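Local coordinates for putative ABC transporter, ATP-binding protein ComA (Streptococcus mutans, PDB 3K8U), which probably belongs to the ABC transporter proteins and carries a peptidase C39 family domain of papain-like (clan CA) fold, the part modelled here, at residues K7-I12 and V25-G30; P19-S24 and G111-S116. All coordinates share one frame; numbering follows the deposited sequence.

Contact 1. Residues K7-I12 and V25-G30; sequences KLVPQI and VAKHYG
The carbonyl oxygen Lys-27 O is gripped by two donors, one from each segment. Lys-7 NZ reaches it at 2.9 Å. This ammonium group stands 39° out of the carbonyl plane, with a C=O...N angle of 124°. From the other face the backbone N of Gly-30 comes to Lys-27 O at 3.1 Å. The second bond belongs to a Schellman motif that ends helix 17-28: Gly-30, with positive phi, is the C-prime residue. The lysine therefore bonds to the last turn of the helix, where the regular pattern of NH partners stops.

Lys-7 gets there by a bend. Its chain is extended at chi2, then turns at chi3 (-73°), which carries CE and NZ in over the helix end; Lys-7 NZ comes to 3.6 Å from His-28 CA. Lower down the same chain, Lys-7 CD touches Lys-27 CG at 4.0 Å, the two side chains crossing at about a right angle. Lys-27 itself leaves the helix with CG anti to the backbone N and stays extended beyond, so that its CD passes Val-9 CG2 at 4.2 Å, a light touch. Two lysines thus meet through their methylene stems, Lys-7 NZ turning to the helix end while the extended Lys-27 chain runs on past Val-9. Behind them, Val-9 N is bonded to Ser-24 OG and Lys-7 O to the hydroxyl of Tyr-101, which tie the N-terminal segment to the helix and to strand 93-104.

Since helix C-terminal carbonyls carry the negative end of the helix dipole, an ammonium group placed here probably gains electrostatically as well as by its hydrogen bond, at a contact on the protein surface.

Contact 2. Residues P19-S24 and G111-S116; sequences PAVLAS and GDPDPS
Val-21 turns CG1 anti to its carbonyl carbon (chi1 -62°), and this rotation sets that methyl against the ring of Pro-113. Val-21 CG1 lies 3.5 Å from Pro-113 CG, closer than carbon atoms usually pack, and it also brushes Pro-113 CD. One residue earlier, the methyl of Ala-20 points at the same ring and meets Pro-113 CB at 3.6 Å, with CG only slightly farther off. The proline thus lays its CB-CG-CD edge across two consecutive residues of the helix, its side chain oblique to that of Val-21. All three residues are buried, and the contact is wholly apolar.

In the papain-like fold of the C39 family, this is where the central helix 17-28 packs against the sheet side of the molecule: Pro-113 directly follows strand 107-112, and Val-21 also rests on Tyr-97 and Val-99 of strand 93-104.

Polar bonds shape both partners. Ser-24 OG gives a 2.8 Å hydrogen bond back to Ala-20 O, from the face of that carbonyl opposite the one used by Ser-24 N, so Ala-20 O has two donors. On the other segment, Asp-112 OD1 takes the backbone N of Asp-114 at 3.0 Å from above the carboxylate plane, an Asx turn that spans Pro-113. The same oxygen is hydrogen-bonded to His-96 NE2, which links the turn to strand 93-104. A second Asx turn follows at once: Asp-114 OD1 is met from one face by both Ser-116 N and Ser-116 OG, the hydroxyl at 2.7 Å.

In the fold
The centres of the two contacts lie about 7 Å apart, and both draw on helix 17-28: contact 2 uses residues 19-24, contact 1 the C-terminal part that follows. Along the chain their segments alternate, 7-12, 19-24, 25-30, then 111-116 after a long excursion through two more helices, three strands of the antiparallel sheet and most of a fourth. Segment 7-12 runs beside the helix and also reaches the turn after strand 107-112, where Gln-11 N probably hydrogen-bonds to Pro-113 O; Val-9 O packs against Ala-20 CB. The N-terminal segment therefore joins the buried helix-to-turn packing to the surface end of the same helix, all within the peptidase C39 domain.

Contact 1. Residues K7-I12 and V25-G30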
ATOM      1  N   LYS A   7      -3.242  -3.958 -10.720  1.00 32.72           N
ATOM      2  CA  LYS A   7      -1.925  -4.571 -10.649  1.00 31.55           C
ATOM      3  C   LYS A   7      -1.386  -4.656  -9.228  1.00 29.99           C
ATOM      4  O   LYS A   7      -1.380  -3.673  -8.482  1.00 29.67           O
ATOM      5  CB  LYS A   7      -0.952  -3.831 -11.571  1.00 34.51           C
ATOM      6  CG  LYS A   7      -1.268  -4.041 -13.053  1.00 37.86           C
ATOM      7  CD  LYS A   7      -0.414  -3.175 -13.970  1.00 41.42           C
ATOM      8  CE  LYS A   7      -0.845  -1.719 -13.923  1.00 42.86           C
ATOM      9  NZ  LYS A   7      -0.114  -0.887 -14.921  1.00 46.67           N
ATOM     10  N   LEU A   8      -0.975  -5.859  -8.847  1.00 25.24           N
ATOM     11  CA  LEU A   8      -0.432  -6.098  -7.522  1.00 22.73           C
ATOM     12  C   LEU A   8       0.780  -7.007  -7.580  1.00 22.66           C
ATOM     13  O   LEU A   8       0.732  -8.087  -8.177  1.00 22.05           O
ATOM     14  CB  LEU A   8      -1.480  -6.744  -6.614  1.00 21.62           C
ATOM     15  CG  LEU A   8      -0.954  -7.222  -5.252  1.00 22.21           C
ATOM     16  CD1 LEU A   8      -0.775  -6.049  -4.296  1.00 20.25           C
ATOM     17  CD2 LEU A   8      -1.907  -8.215  -4.667  1.00 23.53           C
ATOM     18  N   VAL A   9       1.870  -6.551  -6.976  1.00 20.60           N
ATOM     19  CA  VAL A   9       3.092  -7.333  -6.903  1.00 20.46           C
ATOM     20  C   VAL A   9       3.047  -7.968  -5.516  1.00 20.54           C
ATOM     21  O   VAL A   9       3.121  -7.269  -4.502  1.00 20.16           O
ATOM     22  CB  VAL A   9       4.352  -6.448  -7.038  1.00 21.08           C
ATOM     23  CG1 VAL A   9       5.608  -7.298  -6.890  1.00 21.93           C
ATOM     24  CG2 VAL A   9       4.358  -5.737  -8.389  1.00 21.99           C
ATOM     25  N   PRO A  10       2.843  -9.294  -5.452  1.00 19.61           N
ATOM     26  CA  PRO A  10       2.777  -9.991  -4.168  1.00 20.34           C
ATOM     27  C   PRO A  10       4.136 -10.192  -3.511  1.00 19.76           C
ATOM     28  O   PRO A  10       5.172 -10.120  -4.166  1.00 19.76           O
ATOM     29  CB  PRO A  10       2.133 -11.324  -4.542  1.00 22.25           C
ATOM     30  CG  PRO A  10       2.680 -11.583  -5.909  1.00 22.47           C
ATOM     31  CD  PRO A  10       2.601 -10.222  -6.575  1.00 21.62           C
ATOM     32  N   GLN A  11       4.125 -10.373  -2.196  1.00 17.85           N
ATOM     33  CA  GLN A  11       5.354 -10.619  -1.454  1.00 17.59           C
ATOM     34  C   GLN A  11       5.571 -12.131  -1.387  1.00 17.27           C
ATOM     35  O   GLN A  11       4.655 -12.914  -1.660  1.00 17.36           O
ATOM     36  CB  GLN A  11       5.241 -10.064  -0.027  1.00 18.52           C
ATOM     37  CG  GLN A  11       4.261 -10.829   0.866  1.00 18.88           C
ATOM     38  CD  GLN A  11       4.076 -10.184   2.227  1.00 20.28           C
ATOM     39  OE1 GLN A  11       3.005  -9.669   2.534  1.00 21.27           O
ATOM     40  NE2 GLN A  11       5.121 -10.213   3.051  1.00 17.99           N
ATOM     41  N   ILE A  12       6.798 -12.530  -1.071  1.00 16.99           N
ATOM     42  CA  ILE A  12       7.143 -13.940  -0.898  1.00 18.70           C
ATOM     43  C   ILE A  12       7.730 -14.014   0.509  1.00 19.35           C
ATOM     44  O   ILE A  12       7.219 -14.744   1.360  1.00 22.31           O
ATOM     45  CB  ILE A  12       8.157 -14.446  -1.953  1.00 17.84           C
ATOM     46  CG1 ILE A  12       7.566 -14.302  -3.361  1.00 19.10           C
ATOM     47  CG2 ILE A  12       8.490 -15.915  -1.687  1.00 18.81           C
ATOM     48  CD1 ILE A  12       8.524 -14.665  -4.484  1.00 18.53           C
ATOM     49  N   VAL A  25       2.215   0.033  -6.768  1.00 17.71           N
ATOM     50  CA  VAL A  25       1.841   1.386  -7.170  1.00 19.91           C
ATOM     51  C   VAL A  25       2.723   1.863  -8.321  1.00 22.85           C
ATOM     52  O   VAL A  25       2.226   2.413  -9.306  1.00 21.48           O
ATOM     53  CB  VAL A  25       1.932   2.375  -5.987  1.00 18.33           C
ATOM     54  CG1 VAL A  25       1.708   3.807  -6.467  1.00 20.65           C
ATOM     55  CG2 VAL A  25       0.889   2.014  -4.932  1.00 18.69           C
ATOM     56  N   ALA A  26       4.026   1.617  -8.208  1.00 23.61           N
ATOM     57  CA  ALA A  26       4.966   2.015  -9.252  1.00 26.03           C
ATOM     58  C   ALA A  26       4.586   1.379 -10.590  1.00 26.81           C
ATOM     59  O   ALA A  26       4.662   2.028 -11.637  1.00 29.68           O
ATOM     60  CB  ALA A  26       6.391   1.629  -8.858  1.00 24.06           C
ATOM     61  N   LYS A  27       4.146   0.123 -10.542  1.00 27.57           N
ATOM     62  CA  LYS A  27       3.744  -0.614 -11.736  1.00 30.59           C
ATOM     63  C   LYS A  27       2.517   0.021 -12.391  1.00 31.68           C
ATOM     64  O   LYS A  27       2.367  -0.017 -13.614  1.00 29.91           O
ATOM     65  CB  LYS A  27       3.472  -2.082 -11.393  1.00 32.40           C
ATOM     66  CG  LYS A  27       3.376  -2.993 -12.605  1.00 36.48           C
ATOM     67  CD  LYS A  27       3.350  -4.461 -12.210  1.00 40.00           C
ATOM     68  CE  LYS A  27       3.394  -5.352 -13.446  1.00 42.58           C
ATOM     69  NZ  LYS A  27       3.455  -6.801 -13.106  1.00 45.01           N
ATOM     70  N   HIS A  28       1.638   0.598 -11.571  1.00 30.74           N
ATOM     71  CA  HIS A  28       0.442   1.263 -12.079  1.00 31.64           C
ATOM     72  C   HIS A  28       0.857   2.443 -12.956  1.00 31.85           C
ATOM     73  O   HIS A  28       0.240   2.709 -13.987  1.00 32.92           O
ATOM     74  CB  HIS A  28      -0.436   1.758 -10.924  1.00 30.51           C
ATOM     75  CG  HIS A  28      -1.573   2.630 -11.362  1.00 30.77           C
ATOM     76  ND1 HIS A  28      -1.528   4.005 -11.284  1.00 31.15           N
ATOM     77  CD2 HIS A  28      -2.778   2.324 -11.898  1.00 30.93           C
ATOM     78  CE1 HIS A  28      -2.656   4.508 -11.753  1.00 30.80           C
ATOM     79  NE2 HIS A  28      -3.431   3.509 -12.133  1.00 29.89           N
ATOM     80  N   TYR A  29       1.924   3.126 -12.547  1.00 32.68           N
ATOM     81  CA  TYR A  29       2.439   4.272 -13.285  1.00 34.54           C
ATOM     82  C   TYR A  29       3.465   3.905 -14.363  1.00 36.00           C
ATOM     83  O   TYR A  29       4.243   4.753 -14.807  1.00 37.29           O
ATOM     84  CB  TYR A  29       3.006   5.310 -12.316  1.00 35.20           C
ATOM     85  CG  TYR A  29       1.953   5.932 -11.425  1.00 37.21           C
ATOM     86  CD1 TYR A  29       0.934   6.717 -11.965  1.00 37.53           C
ATOM     87  CD2 TYR A  29       1.968   5.729 -10.045  1.00 37.59           C
ATOM     88  CE1 TYR A  29      -0.043   7.288 -11.153  1.00 38.64           C
ATOM     89  CE2 TYR A  29       0.993   6.294  -9.225  1.00 37.51           C
ATOM     90  CZ  TYR A  29      -0.008   7.071  -9.786  1.00 37.96           C
ATOM     91  OH  TYR A  29      -0.975   7.630  -8.982  1.00 39.45           O
ATOM     92  N   GLY A  30       3.471   2.636 -14.765  1.00 36.77           N
ATOM     93  CA  GLY A  30       4.372   2.178 -15.812  1.00 38.69           C
ATOM     94  C   GLY A  30       5.788   1.752 -15.461  1.00 38.68           C
ATOM     95  O   GLY A  30       6.521   1.303 -16.345  1.00 39.11           O
TER

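Contact 2. Residues P19-S24 and G111-S116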
ATOM      1  N   PRO A  19       7.968  -3.290   0.382  1.00 15.01           N
ATOM      2  CA  PRO A  19       8.514  -3.294  -0.976  1.00 14.56           C
ATOM      3  C   PRO A  19       7.433  -3.690  -1.985  1.00 12.92           C
ATOM      4  O   PRO A  19       7.355  -3.120  -3.073  1.00 13.03           O
ATOM      5  CB  PRO A  19       9.606  -4.360  -0.889  1.00 13.93           C
ATOM      6  CG  PRO A  19      10.125  -4.179   0.485  1.00 15.92           C
ATOM      7  CD  PRO A  19       8.869  -3.994   1.313  1.00 15.44           C
ATOM      8  N   ALA A  20       6.581  -4.643  -1.604  1.00 13.01           N
ATOM      9  CA  ALA A  20       5.507  -5.117  -2.478  1.00 12.23           C
ATOM     10  C   ALA A  20       4.465  -4.058  -2.832  1.00 13.77           C
ATOM     11  O   ALA A  20       4.121  -3.910  -4.006  1.00 12.87           O
ATOM     12  CB  ALA A  20       4.832  -6.347  -1.884  1.00 13.84           C
ATOM     13  N   VAL A  21       3.941  -3.337  -1.838  1.00 13.28           N
ATOM     14  CA  VAL A  21       2.947  -2.302  -2.142  1.00 12.98           C
ATOM     15  C   VAL A  21       3.561  -1.174  -2.967  1.00 13.65           C
ATOM     16  O   VAL A  21       2.913  -0.643  -3.865  1.00 13.62           O
ATOM     17  CB  VAL A  21       2.226  -1.729  -0.877  1.00 13.15           C
ATOM     18  CG1 VAL A  21       1.455  -2.839  -0.178  1.00 10.79           C
ATOM     19  CG2 VAL A  21       3.209  -1.059   0.074  1.00 11.31           C
ATOM     20  N   LEU A  22       4.820  -0.836  -2.693  1.00 14.59           N
ATOM     21  CA  LEU A  22       5.490   0.217  -3.446  1.00 15.76           C
ATOM     22  C   LEU A  22       5.667  -0.223  -4.901  1.00 16.03           C
ATOM     23  O   LEU A  22       5.405   0.549  -5.824  1.00 16.53           O
ATOM     24  CB  LEU A  22       6.840   0.575  -2.816  1.00 17.14           C
ATOM     25  CG  LEU A  22       7.656   1.670  -3.519  1.00 18.36           C
ATOM     26  CD1 LEU A  22       6.825   2.935  -3.691  1.00 19.79           C
ATOM     27  CD2 LEU A  22       8.917   1.963  -2.722  1.00 18.04           C
ATOM     28  N   ALA A  23       6.080  -1.473  -5.101  1.00 16.95           N
ATOM     29  CA  ALA A  23       6.260  -2.012  -6.450  1.00 18.36           C
ATOM     30  C   ALA A  23       4.923  -2.017  -7.194  1.00 18.52           C
ATOM     31  O   ALA A  23       4.862  -1.725  -8.394  1.00 16.99           O
ATOM     32  CB  ALA A  23       6.837  -3.429  -6.388  1.00 16.38           C
ATOM     33  N   SER A  24       3.851  -2.321  -6.468  1.00 16.62           N
ATOM     34  CA  SER A  24       2.509  -2.362  -7.045  1.00 16.00           C
ATOM     35  C   SER A  24       2.079  -1.004  -7.589  1.00 17.18           C
ATOM     36  O   SER A  24       1.627  -0.901  -8.736  1.00 19.36           O
ATOM     37  CB  SER A  24       1.493  -2.848  -6.006  1.00 14.81           C
ATOM     38  OG  SER A  24       1.808  -4.151  -5.546  1.00 14.65           O
ATOM     39  N   GLY A 111      -5.459  -4.447  -2.406  1.00 14.82           N
ATOM     40  CA  GLY A 111      -4.418  -5.340  -2.873  1.00 15.81           C
ATOM     41  C   GLY A 111      -3.542  -5.689  -1.692  1.00 15.41           C
ATOM     42  O   GLY A 111      -2.851  -4.831  -1.141  1.00 14.38           O
ATOM     43  N   ASP A 112      -3.647  -6.931  -1.242  1.00 14.84           N
ATOM     44  CA  ASP A 112      -2.861  -7.408  -0.115  1.00 14.84           C
ATOM     45  C   ASP A 112      -1.713  -8.259  -0.664  1.00 13.89           C
ATOM     46  O   ASP A 112      -1.951  -9.312  -1.242  1.00 14.34           O
ATOM     47  CB  ASP A 112      -3.761  -8.243   0.814  1.00 14.18           C
ATOM     48  CG  ASP A 112      -3.028  -8.789   2.030  1.00 14.91           C
ATOM     49  OD1 ASP A 112      -1.801  -8.602   2.154  1.00 15.74           O
ATOM     50  OD2 ASP A 112      -3.687  -9.424   2.875  1.00 16.12           O
ATOM     51  N   PRO A 113      -0.454  -7.817  -0.472  1.00 15.27           N
ATOM     52  CA  PRO A 113       0.734  -8.544  -0.948  1.00 14.51           C
ATOM     53  C   PRO A 113       0.787 -10.014  -0.509  1.00 15.31           C
ATOM     54  O   PRO A 113       1.487 -10.817  -1.128  1.00 15.56           O
ATOM     55  CB  PRO A 113       1.884  -7.730  -0.361  1.00 13.93           C
ATOM     56  CG  PRO A 113       1.326  -6.326  -0.386  1.00 14.50           C
ATOM     57  CD  PRO A 113      -0.063  -6.544   0.162  1.00 14.35           C
ATOM     58  N   ASP A 114       0.077 -10.354   0.568  1.00 14.98           N
ATOM     59  CA  ASP A 114      -0.003 -11.738   1.057  1.00 16.32           C
ATOM     60  C   ASP A 114      -0.445 -12.536  -0.179  1.00 15.88           C
ATOM     61  O   ASP A 114      -1.520 -12.296  -0.722  1.00 15.84           O
ATOM     62  CB  ASP A 114      -1.071 -11.812   2.164  1.00 17.37           C
ATOM     63  CG  ASP A 114      -1.303 -13.223   2.702  1.00 17.84           C
ATOM     64  OD1 ASP A 114      -1.072 -14.225   1.991  1.00 15.88           O
ATOM     65  OD2 ASP A 114      -1.779 -13.320   3.848  1.00 17.48           O
ATOM     66  N   PRO A 115       0.394 -13.485  -0.645  1.00 17.08           N
ATOM     67  CA  PRO A 115       0.064 -14.287  -1.829  1.00 17.60           C
ATOM     68  C   PRO A 115      -1.185 -15.159  -1.757  1.00 17.96           C
ATOM     69  O   PRO A 115      -1.674 -15.615  -2.790  1.00 17.84           O
ATOM     70  CB  PRO A 115       1.347 -15.085  -2.080  1.00 17.29           C
ATOM     71  CG  PRO A 115       1.953 -15.212  -0.724  1.00 18.71           C
ATOM     72  CD  PRO A 115       1.724 -13.839  -0.123  1.00 15.31           C
ATOM     73  N   SER A 116      -1.720 -15.352  -0.553  1.00 16.73           N
ATOM     74  CA  SER A 116      -2.936 -16.138  -0.375  1.00 17.47           C
ATOM     75  C   SER A 116      -4.174 -15.233  -0.376  1.00 18.02           C
ATOM     76  O   SER A 116      -5.303 -15.712  -0.255  1.00 18.89           O
ATOM     77  CB  SER A 116      -2.872 -16.967   0.917  1.00 19.99           C
ATOM     78  OG  SER A 116      -2.970 -16.170   2.089  1.00 17.94           O
TER